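Local coordinates for porin (PDB 3PRN), which assembles as a homotrimer and forms outer-membrane channels through which small hydrophilic solutes of up to about 0.6 kDa diffuse passively, at residues N5-E16 with T279-F289; T64-W72 with V80-A88. The protein carries 1 engineered substitution. All coordinates share one frame; numbering follows the deposited sequence.

Contact 1 (N5-E16 with T279-F289). With C8E ((hydroxyethyloxy)tri(ethyloxy)octane), chain D; C8E ((hydroxyethyloxy)tri(ethyloxy)octane), chain E.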
loop_
_atom_site.group_PDB
_atom_site.type_symbol
_atom_site.label_atom_id
_atom_site.label_comp_id
_atom_site.label_asym_id
_atom_site.label_seq_id
_atom_site.Cartn_x
_atom_site.Cartn_y
_atom_site.Cartn_z
ATOM N N ASN A 5 8.283 -9.804 3.770
ATOM C CA ASN A 5 7.967 -11.122 4.291
ATOM C C ASN A 5 6.508 -11.101 4.765
ATOM O O ASN A 5 5.986 -9.995 4.940
ATOM C CB ASN A 5 8.934 -11.588 5.395
ATOM C CG ASN A 5 8.818 -10.728 6.655
ATOM O OD1 ASN A 5 7.892 -10.913 7.443
ATOM N ND2 ASN A 5 9.707 -9.781 6.894
ATOM N N GLY A 6 5.954 -12.238 5.108
ATOM C CA GLY A 6 4.595 -12.225 5.627
ATOM C C GLY A 6 4.038 -13.613 5.721
ATOM O O GLY A 6 4.769 -14.600 5.608
ATOM N N TYR A 7 2.706 -13.680 5.818
ATOM C CA TYR A 7 2.011 -14.954 5.920
ATOM C C TYR A 7 0.563 -14.790 5.468
ATOM O O TYR A 7 0.019 -13.684 5.414
ATOM C CB TYR A 7 2.040 -15.514 7.334
ATOM C CG TYR A 7 1.253 -14.854 8.434
ATOM C CD1 TYR A 7 -0.129 -14.952 8.494
ATOM C CD2 TYR A 7 1.928 -14.130 9.417
ATOM C CE1 TYR A 7 -0.838 -14.330 9.530
ATOM C CE2 TYR A 7 1.254 -13.508 10.464
ATOM C CZ TYR A 7 -0.126 -13.620 10.507
ATOM O OH TYR A 7 -0.822 -13.024 11.541
ATOM N N GLY A 8 -0.007 -15.918 5.020
ATOM C CA GLY A 8 -1.419 -15.945 4.721
ATOM C C GLY A 8 -1.988 -17.075 5.650
ATOM O O GLY A 8 -1.238 -17.986 6.035
ATOM N N ARG A 9 -3.251 -16.912 6.014
ATOM C CA ARG A 9 -3.921 -17.983 6.771
ATOM C C ARG A 9 -5.387 -17.968 6.372
ATOM O O ARG A 9 -5.961 -16.884 6.145
ATOM C CB ARG A 9 -3.712 -17.898 8.269
ATOM C CG ARG A 9 -4.567 -16.833 8.970
ATOM C CD ARG A 9 -4.141 -16.692 10.438
ATOM N NE ARG A 9 -5.029 -15.769 11.099
ATOM C CZ ARG A 9 -4.755 -15.177 12.280
ATOM N NH1 ARG A 9 -3.642 -15.399 12.921
ATOM N NH2 ARG A 9 -5.706 -14.361 12.732
ATOM N N PHE A 10 -6.000 -19.158 6.385
ATOM C CA PHE A 10 -7.462 -19.187 6.141
ATOM C C PHE A 10 -8.031 -20.459 6.775
ATOM O O PHE A 10 -7.271 -21.435 6.923
ATOM C CB PHE A 10 -7.752 -19.080 4.633
ATOM C CG PHE A 10 -7.228 -20.204 3.782
ATOM C CD1 PHE A 10 -7.911 -21.399 3.703
ATOM C CD2 PHE A 10 -6.056 -20.087 3.048
ATOM C CE1 PHE A 10 -7.444 -22.466 2.944
ATOM C CE2 PHE A 10 -5.621 -21.139 2.257
ATOM C CZ PHE A 10 -6.291 -22.317 2.203
ATOM N N GLY A 11 -9.310 -20.500 7.105
ATOM C CA GLY A 11 -9.865 -21.705 7.717
ATOM C C GLY A 11 -11.303 -21.344 8.166
ATOM O O GLY A 11 -11.885 -20.353 7.704
ATOM N N LEU A 12 -11.811 -22.159 9.065
ATOM C CA LEU A 12 -13.165 -22.031 9.565
ATOM C C LEU A 12 -13.091 -21.574 11.032
ATOM O O LEU A 12 -12.246 -22.059 11.786
ATOM C CB LEU A 12 -13.880 -23.402 9.519
ATOM C CG LEU A 12 -14.090 -23.950 8.103
ATOM C CD1 LEU A 12 -14.495 -25.426 8.182
ATOM C CD2 LEU A 12 -15.140 -23.143 7.360
ATOM N N GLN A 13 -13.959 -20.636 11.346
ATOM C CA GLN A 13 -14.039 -20.074 12.688
ATOM C C GLN A 13 -15.514 -20.166 13.144
ATOM O O GLN A 13 -16.386 -19.597 12.513
ATOM C CB GLN A 13 -13.614 -18.616 12.672
ATOM C CG GLN A 13 -13.575 -17.980 14.067
ATOM C CD GLN A 13 -13.766 -16.475 13.955
ATOM O OE1 GLN A 13 -14.889 -16.005 13.868
ATOM N NE2 GLN A 13 -12.686 -15.674 13.842
ATOM N N TYR A 14 -15.682 -20.904 14.241
ATOM C CA TYR A 14 -17.024 -21.156 14.789
ATOM C C TYR A 14 -17.153 -20.515 16.166
ATOM O O TYR A 14 -16.295 -20.661 17.038
ATOM C CB TYR A 14 -17.275 -22.661 14.857
ATOM C CG TYR A 14 -18.492 -23.069 15.675
ATOM C CD1 TYR A 14 -19.756 -23.093 15.117
ATOM C CD2 TYR A 14 -18.348 -23.402 17.018
ATOM C CE1 TYR A 14 -20.865 -23.478 15.863
ATOM C CE2 TYR A 14 -19.438 -23.791 17.786
ATOM C CZ TYR A 14 -20.692 -23.845 17.190
ATOM O OH TYR A 14 -21.780 -24.207 17.964
ATOM N N VAL A 15 -18.261 -19.796 16.316
ATOM C CA VAL A 15 -18.609 -19.121 17.552
ATOM C C VAL A 15 -20.074 -19.519 17.872
ATOM O O VAL A 15 -20.947 -19.162 17.075
ATOM C CB VAL A 15 -18.569 -17.598 17.467
ATOM C CG1 VAL A 15 -19.123 -17.072 18.804
ATOM C CG2 VAL A 15 -17.142 -17.127 17.232
ATOM N N GLU A 16 -20.221 -20.349 18.887
ATOM C CA GLU A 16 -21.565 -20.843 19.224
ATOM C C GLU A 16 -22.530 -19.672 19.445
ATOM O O GLU A 16 -22.173 -18.722 20.144
ATOM C CB GLU A 16 -21.518 -21.716 20.458
ATOM C CG GLU A 16 -22.899 -22.350 20.721
ATOM C CD GLU A 16 -22.800 -23.375 21.851
ATOM O OE1 GLU A 16 -22.045 -23.101 22.837
ATOM O OE2 GLU A 16 -23.477 -24.419 21.736
ATOM N N THR A 279 -18.567 -20.882 23.567
ATOM C CA THR A 279 -17.866 -22.011 22.927
ATOM C C THR A 279 -17.358 -21.534 21.546
ATOM O O THR A 279 -18.087 -20.952 20.762
ATOM C CB THR A 279 -18.791 -23.206 22.750
ATOM O OG1 THR A 279 -19.349 -23.567 24.002
ATOM C CG2 THR A 279 -18.057 -24.430 22.195
ATOM N N VAL A 280 -16.055 -21.740 21.336
ATOM C CA VAL A 280 -15.455 -21.318 20.073
ATOM C C VAL A 280 -14.613 -22.474 19.515
ATOM O O VAL A 280 -14.073 -23.282 20.301
ATOM C CB VAL A 280 -14.607 -20.046 20.171
ATOM C CG1 VAL A 280 -15.464 -18.886 20.706
ATOM C CG2 VAL A 280 -13.390 -20.183 21.064
ATOM N N ALA A 281 -14.528 -22.589 18.207
ATOM C CA ALA A 281 -13.677 -23.606 17.611
ATOM C C ALA A 281 -13.066 -23.044 16.303
ATOM O O ALA A 281 -13.699 -22.203 15.649
ATOM C CB ALA A 281 -14.439 -24.889 17.279
ATOM N N ASP A 282 -11.954 -23.652 15.882
ATOM C CA ASP A 282 -11.391 -23.216 14.598
ATOM C C ASP A 282 -10.562 -24.340 13.989
ATOM O O ASP A 282 -10.118 -25.254 14.713
ATOM C CB ASP A 282 -10.515 -21.962 14.868
ATOM C CG ASP A 282 -9.262 -22.321 15.645
ATOM O OD1 ASP A 282 -8.342 -22.936 15.047
ATOM O OD2 ASP A 282 -9.116 -22.044 16.848
ATOM N N VAL A 283 -10.368 -24.335 12.698
ATOM C CA VAL A 283 -9.464 -25.236 11.998
ATOM C C VAL A 283 -9.013 -24.477 10.736
ATOM O O VAL A 283 -9.850 -23.961 9.994
ATOM C CB VAL A 283 -10.074 -26.612 11.665
ATOM C CG1 VAL A 283 -11.234 -26.560 10.706
ATOM C CG2 VAL A 283 -8.980 -27.540 11.098
ATOM N N GLY A 284 -7.719 -24.432 10.510
ATOM C CA GLY A 284 -7.192 -23.721 9.346
ATOM C C GLY A 284 -5.699 -23.976 9.120
ATOM O O GLY A 284 -5.068 -24.768 9.832
ATOM N N VAL A 285 -5.198 -23.278 8.105
ATOM C CA VAL A 285 -3.782 -23.331 7.702
ATOM C C VAL A 285 -3.156 -21.956 7.685
ATOM O O VAL A 285 -3.799 -20.965 7.338
ATOM C CB VAL A 285 -3.591 -23.771 6.244
ATOM C CG1 VAL A 285 -2.496 -24.824 6.068
ATOM C CG2 VAL A 285 -4.845 -24.345 5.604
ATOM N N ARG A 286 -1.912 -21.941 8.056
ATOM C CA ARG A 286 -1.094 -20.743 7.958
ATOM C C ARG A 286 0.132 -21.144 7.100
ATOM O O ARG A 286 0.752 -22.205 7.323
ATOM C CB ARG A 286 -0.647 -20.260 9.326
ATOM C CG ARG A 286 0.314 -19.077 9.223
ATOM C CD ARG A 286 0.991 -18.751 10.546
ATOM N NE ARG A 286 2.232 -17.989 10.385
ATOM C CZ ARG A 286 2.580 -16.972 11.177
ATOM N NH1 ARG A 286 1.784 -16.583 12.182
ATOM N NH2 ARG A 286 3.715 -16.277 11.045
ATOM N N PHE A 287 0.540 -20.291 6.190
ATOM C CA PHE A 287 1.716 -20.504 5.387
ATOM C C PHE A 287 2.546 -19.202 5.385
ATOM O O PHE A 287 2.020 -18.117 5.209
ATOM C CB PHE A 287 1.386 -20.988 3.993
ATOM C CG PHE A 287 0.361 -20.161 3.243
ATOM C CD1 PHE A 287 -0.989 -20.307 3.478
ATOM C CD2 PHE A 287 0.800 -19.214 2.327
ATOM C CE1 PHE A 287 -1.940 -19.586 2.725
ATOM C CE2 PHE A 287 -0.131 -18.474 1.600
ATOM C CZ PHE A 287 -1.485 -18.666 1.798
ATOM N N ASP A 288 3.848 -19.333 5.622
ATOM C CA ASP A 288 4.758 -18.232 5.751
ATOM C C ASP A 288 5.516 -18.056 4.429
ATOM O O ASP A 288 5.811 -19.076 3.792
ATOM C CB ASP A 288 5.770 -18.506 6.885
ATOM C CG ASP A 288 5.063 -18.252 8.210
ATOM O OD1 ASP A 288 4.302 -19.161 8.711
ATOM O OD2 ASP A 288 5.188 -17.115 8.798
ATOM N N PHE A 289 5.689 -16.822 3.981
ATOM C CA PHE A 289 6.372 -16.583 2.725
ATOM C C PHE A 289 7.294 -15.381 2.812
ATOM O O PHE A 289 7.969 -15.172 1.746
ATOM C CB PHE A 289 5.406 -16.456 1.545
ATOM C CG PHE A 289 4.228 -15.548 1.784
ATOM C CD1 PHE A 289 4.407 -14.201 1.984
ATOM C CD2 PHE A 289 2.964 -16.116 1.862
ATOM C CE1 PHE A 289 3.282 -13.374 2.250
ATOM C CE2 PHE A 289 1.853 -15.314 2.103
ATOM C CZ PHE A 289 2.031 -13.936 2.337
ATOM O OXT PHE A 289 7.342 -14.676 3.845
HETATM C C1 C8E D . -18.115 -26.756 11.072
HETATM C C2 C8E D . -17.808 -25.974 12.292
HETATM C C3 C8E D . -16.749 -26.566 13.080
HETATM C C4 C8E D . -15.477 -26.029 12.526
HETATM C C5 C8E D . -14.551 -26.189 13.676
HETATM C C6 C8E D . -13.524 -27.133 13.315
HETATM C C7 C8E D . -13.131 -27.645 14.621
HETATM C C8 C8E D . -12.156 -28.748 14.382
HETATM O O9 C8E D . -11.073 -28.958 15.294
HETATM C C10 C8E D . -11.399 -29.580 16.533
HETATM C C11 C8E D . -10.280 -29.270 17.486
HETATM O O12 C8E D . -9.132 -30.142 17.235
HETATM C C13 C8E D . -8.542 -30.663 18.447
HETATM C C14 C8E D . -8.377 -32.168 18.833
HETATM O O15 C8E D . -7.937 -32.625 20.162
HETATM C C16 C8E D . -6.638 -33.268 20.078
HETATM C C17 C8E D . -6.680 -34.763 19.746
HETATM O O18 C8E D . -5.674 -35.762 19.993
HETATM C C19 C8E D . -4.328 -35.557 19.498
HETATM C C20 C8E D . -3.772 -36.086 18.107
HETATM O O21 C8E D . -4.382 -35.419 16.973
HETATM C C1 C8E E . -19.988 -25.399 -1.173
HETATM C C2 C8E E . -20.909 -24.389 -0.589
HETATM C C3 C8E E . -20.141 -23.460 0.252
HETATM C C4 C8E E . -20.314 -23.978 1.629
HETATM C C5 C8E E . -19.021 -23.534 2.249
HETATM C C6 C8E E . -18.466 -24.580 3.071
HETATM C C7 C8E E . -17.203 -24.846 2.449
HETATM C C8 C8E E . -16.149 -25.244 3.401
HETATM O O9 C8E E . -14.793 -24.964 3.034
HETATM C C10 C8E E . -14.294 -25.511 1.821
HETATM C C11 C8E E . -13.009 -24.898 1.403
HETATM O O12 C8E E . -12.506 -23.713 2.016
HETATM C C13 C8E E . -12.143 -23.507 3.383
HETATM C C14 C8E E . -11.412 -24.124 4.574
HETATM O O15 C8E E . -10.038 -24.597 4.718
HETATM C C16 C8E E . -10.115 -25.902 5.356
HETATM C C17 C8E E . -9.440 -25.982 6.702
HETATM O O18 C8E E . -8.202 -26.580 7.148
HETATM C C19 C8E E . -7.472 -27.468 6.266
HETATM C C20 C8E E . -7.482 -29.038 6.327
HETATM O O21 C8E E . -7.754 -29.695 7.582
HETATM O O HOH W 1 6.069 -14.639 8.815
HETATM O O HOH W 2 -1.377 -17.171 12.558
#

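Contact 2 (T64-W72 with V80-A88)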
loop_
_atom_site.group_PDB
_atom_site.type_symbol
_atom_site.label_atom_id
_atom_site.label_comp_id
_atom_site.label_asym_id
_atom_site.label_seq_id
_atom_site.Cartn_x
_atom_site.Cartn_y
_atom_site.Cartn_z
ATOM N N THR A 64 -6.948 -2.614 1.781
ATOM C CA THR A 64 -5.802 -2.804 2.676
ATOM C C THR A 64 -4.925 -1.543 2.580
ATOM O O THR A 64 -4.698 -1.059 1.429
ATOM C CB THR A 64 -4.949 -3.996 2.165
ATOM O OG1 THR A 64 -5.819 -5.137 2.018
ATOM C CG2 THR A 64 -3.829 -4.429 3.140
ATOM N N ALA A 65 -4.381 -1.152 3.689
ATOM C CA ALA A 65 -3.511 0.019 3.748
ATOM C C ALA A 65 -2.314 -0.289 4.680
ATOM O O ALA A 65 -2.289 -1.376 5.240
ATOM C CB ALA A 65 -4.270 1.238 4.266
ATOM N N GLY A 66 -1.382 0.645 4.689
ATOM C CA GLY A 66 -0.223 0.462 5.575
ATOM C C GLY A 66 -0.628 1.075 6.953
ATOM O O GLY A 66 -1.580 1.868 7.060
ATOM N N ASN A 67 0.133 0.694 7.964
ATOM C CA ASN A 67 -0.034 1.207 9.330
ATOM C C ASN A 67 0.928 2.402 9.545
ATOM O O ASN A 67 1.455 2.962 8.550
ATOM C CB ASN A 67 0.158 0.114 10.371
ATOM C CG ASN A 67 1.530 -0.483 10.405
ATOM O OD1 ASN A 67 2.331 -0.236 9.489
ATOM N ND2 ASN A 67 1.867 -1.284 11.400
ATOM N N ALA A 68 1.185 2.782 10.817
ATOM C CA ALA A 68 2.145 3.892 11.053
ATOM C C ALA A 68 3.523 3.254 11.245
ATOM O O ALA A 68 3.649 2.076 11.671
ATOM C CB ALA A 68 1.706 4.619 12.327
ATOM N N ALA A 69 4.586 3.970 10.853
ATOM C CA ALA A 69 5.923 3.412 10.782
ATOM C C ALA A 69 6.572 3.215 12.150
ATOM O O ALA A 69 6.229 3.885 13.131
ATOM C CB ALA A 69 6.870 4.423 10.044
ATOM N N GLN A 70 7.507 2.292 12.137
ATOM C CA GLN A 70 8.370 1.993 13.279
ATOM C C GLN A 70 9.821 2.177 12.774
ATOM O O GLN A 70 10.127 1.695 11.658
ATOM C CB GLN A 70 8.146 0.566 13.771
ATOM C CG GLN A 70 9.051 0.217 14.954
ATOM C CD GLN A 70 9.028 -1.265 15.316
ATOM O OE1 GLN A 70 10.004 -1.971 15.070
ATOM N NE2 GLN A 70 7.963 -1.783 15.897
ATOM N N PHE A 71 10.713 2.768 13.551
ATOM C CA PHE A 71 12.096 2.987 13.240
ATOM C C PHE A 71 12.970 2.408 14.366
ATOM O O PHE A 71 12.596 2.488 15.528
ATOM C CB PHE A 71 12.491 4.469 13.093
ATOM C CG PHE A 71 11.548 5.231 12.196
ATOM C CD1 PHE A 71 10.373 5.739 12.706
ATOM C CD2 PHE A 71 11.821 5.367 10.840
ATOM C CE1 PHE A 71 9.442 6.416 11.888
ATOM C CE2 PHE A 71 10.917 6.094 10.030
ATOM C CZ PHE A 71 9.734 6.601 10.559
ATOM N N TRP A 72 14.129 1.868 14.032
ATOM C CA TRP A 72 15.017 1.391 15.098
ATOM C C TRP A 72 16.476 1.595 14.724
ATOM O O TRP A 72 16.842 1.762 13.565
ATOM C CB TRP A 72 14.752 -0.062 15.430
ATOM C CG TRP A 72 15.141 -1.047 14.363
ATOM C CD1 TRP A 72 16.394 -1.628 14.159
ATOM C CD2 TRP A 72 14.286 -1.590 13.345
ATOM N NE1 TRP A 72 16.346 -2.474 13.081
ATOM C CE2 TRP A 72 15.064 -2.470 12.564
ATOM C CE3 TRP A 72 12.935 -1.385 13.029
ATOM C CZ2 TRP A 72 14.549 -3.172 11.487
ATOM C CZ3 TRP A 72 12.424 -2.091 11.940
ATOM C CH2 TRP A 72 13.228 -2.969 11.184
ATOM N N VAL A 80 17.100 0.443 20.044
ATOM C CA VAL A 80 16.258 1.550 20.424
ATOM C C VAL A 80 15.258 1.730 19.266
ATOM O O VAL A 80 15.711 1.766 18.119
ATOM C CB VAL A 80 17.018 2.835 20.669
ATOM C CG1 VAL A 80 16.064 3.945 21.121
ATOM C CG2 VAL A 80 18.062 2.681 21.780
ATOM N N SER A 81 13.991 1.789 19.545
ATOM C CA SER A 81 12.934 1.929 18.559
ATOM C C SER A 81 12.040 3.098 18.902
ATOM O O SER A 81 11.864 3.510 20.046
ATOM C CB SER A 81 12.156 0.628 18.316
ATOM O OG SER A 81 11.608 0.204 19.526
ATOM N N VAL A 82 11.513 3.727 17.835
ATOM C CA VAL A 82 10.679 4.907 17.965
ATOM C C VAL A 82 9.462 4.831 17.047
ATOM O O VAL A 82 9.563 4.163 15.953
ATOM C CB VAL A 82 11.496 6.179 17.651
ATOM C CG1 VAL A 82 12.222 6.119 16.319
ATOM C CG2 VAL A 82 10.643 7.429 17.695
ATOM N N GLY A 83 8.374 5.471 17.438
ATOM C CA GLY A 83 7.173 5.512 16.615
ATOM C C GLY A 83 6.162 4.475 17.018
ATOM O O GLY A 83 5.716 4.438 18.167
ATOM N N ASN A 84 5.757 3.598 16.088
ATOM C CA ASN A 84 4.784 2.520 16.460
ATOM C C ASN A 84 5.589 1.352 16.994
ATOM O O ASN A 84 5.951 0.419 16.261
ATOM C CB ASN A 84 4.019 2.158 15.162
ATOM C CG ASN A 84 2.935 1.123 15.309
ATOM O OD1 ASN A 84 2.572 0.676 16.423
ATOM N ND2 ASN A 84 2.382 0.703 14.150
ATOM N N VAL A 85 5.977 1.331 18.257
ATOM C CA VAL A 85 6.830 0.381 18.888
ATOM C C VAL A 85 6.139 -0.860 19.463
ATOM O O VAL A 85 4.923 -0.816 19.691
ATOM C CB VAL A 85 7.653 1.051 20.039
ATOM C CG1 VAL A 85 8.419 2.303 19.495
ATOM C CG2 VAL A 85 6.787 1.556 21.215
ATOM N N ASP A 86 6.934 -1.895 19.624
ATOM C CA ASP A 86 6.592 -3.056 20.414
ATOM C C ASP A 86 6.778 -2.672 21.889
ATOM O O ASP A 86 7.804 -2.094 22.273
ATOM C CB ASP A 86 7.511 -4.271 20.103
ATOM C CG ASP A 86 7.112 -4.834 18.747
ATOM O OD1 ASP A 86 5.953 -5.385 18.608
ATOM O OD2 ASP A 86 7.910 -4.722 17.747
ATOM N N THR A 87 5.787 -2.989 22.698
ATOM C CA THR A 87 5.806 -2.631 24.128
ATOM C C THR A 87 6.247 -3.802 25.012
ATOM O O THR A 87 6.243 -4.982 24.647
ATOM C CB THR A 87 4.411 -2.208 24.586
ATOM O OG1 THR A 87 3.493 -3.268 24.372
ATOM C CG2 THR A 87 3.887 -0.979 23.841
ATOM N N ALA A 88 6.703 -3.421 26.210
ATOM C CA ALA A 88 7.230 -4.455 27.107
ATOM C C ALA A 88 6.251 -5.544 27.484
ATOM O O ALA A 88 6.556 -6.750 27.367
ATOM C CB ALA A 88 7.815 -3.761 28.341
#

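Contact 1 (N5-E16 with T279-F289)
Strands 5-15 and 279-288 run antiparallel at 173°, their axes 4.6 Å apart, and hydrogen-bonded pairs from G8-F287 to Y14-A281 alternate with non-hydrogen-bonded ones. At G11-G284 the CA atoms close to 3.7 Å, a spacing suited to glycine, since a side chain on either would run into the opposite backbone. Pairing the first strand with the last closes the 16-stranded porin barrel, and residues alternate between its two faces. F10, L12, Y14, V283 and V285 lie on the apolar outer side, where detergent touches F10, A281 and V283: V283 CG1 lies 3.5 Å from C6 of one detergent, and V285 CG2 sits over the F10 ring. The face bearing Y7, R9 and R286 is largely polar at this end. There the R286 guanidinium lies flat on Y7, planes 25° apart and CZ 3.8 Å from the ring centroid, a cation-pi stack. Its extended chain, CG anti to the backbone N (chi1 175°), also lets NE and NH2 grip D288 side-on, with NH2 2.8 Å from D288 OD2. A leucine in place of R286 would probably leave the D288 carboxylate without its mate and the Y7 face without its cation. F287 spreads its ring over G8, while F47 of a neighbouring subunit meets the same ring.

Contact 2 (T64-W72 with V80-A88)
Q70 lays its extended side chain alongside the backbone carbonyl of N84, CB and CG both passing close to that oxygen before the amide turns in to bond it. With CG anti to the backbone N (chi1 179°), NE2 arrives 3.0 Å from N84 O, on a lone pair in the carbonyl plane, and the acceptor lies in the plane of the Q70 amide. A second, weak bond runs from NE2 to D86 OD2, whose carboxylate is turned 80° against the amide. Glutamine suits the place because it is long enough to span the gap and carries an N-H for each acceptor.

N84 answers in the other direction. Its ND2 reaches A68 O at 3.1 Å, approaching from above the carbonyl plane, while its backbone N bonds A69 O. The residue is the centre of an inverse gamma turn, closed by a weak bond from V85 N to G83 O, and here the chain leaves the strand. G83 before it adopts backbone angles at which a side chain would jam against the preceding carbonyl and strike A69 O.

Antiparallel pairing starts at Q70-G83, and F71-V82 is the first hydrogen-bonded pair, joined by two backbone bonds. V82 O lies at the edge of the F71 ring; on the other face W72 CB meets S81 CB.

N67 ND2 bonds N118 O and N84 OD1 bonds N118 N, farther along the same chain. The hairpin of strands 70-75 and 78-83 lies between strand 46-56, beside W72, and strand 131-138, beside S81, while residues 84-87 lead into helix 88-91 with T87 as its N-cap.

Both contacts belong to the same closed antiparallel sheet, yet differ in sequence span. Contact 1 joins the first strand, 2-15, to the last, 279-288, across more than 260 residues; contact 2, falling between these in the chain, links the consecutive strands 70-75 and 78-83. Their centres lie about 25 Å apart and their nearest atoms about 9 Å, so they do not touch. Strands 25-39 and 46-56 separate them in the barrel wall. Contact 1 thus completes the ring of strands, whereas contact 2 continues it locally. Each also borders another subunit of the homotrimer, contact 1 through residues that include F10, V285, F287 and F289, contact 2 through residues among 64-69 and F71.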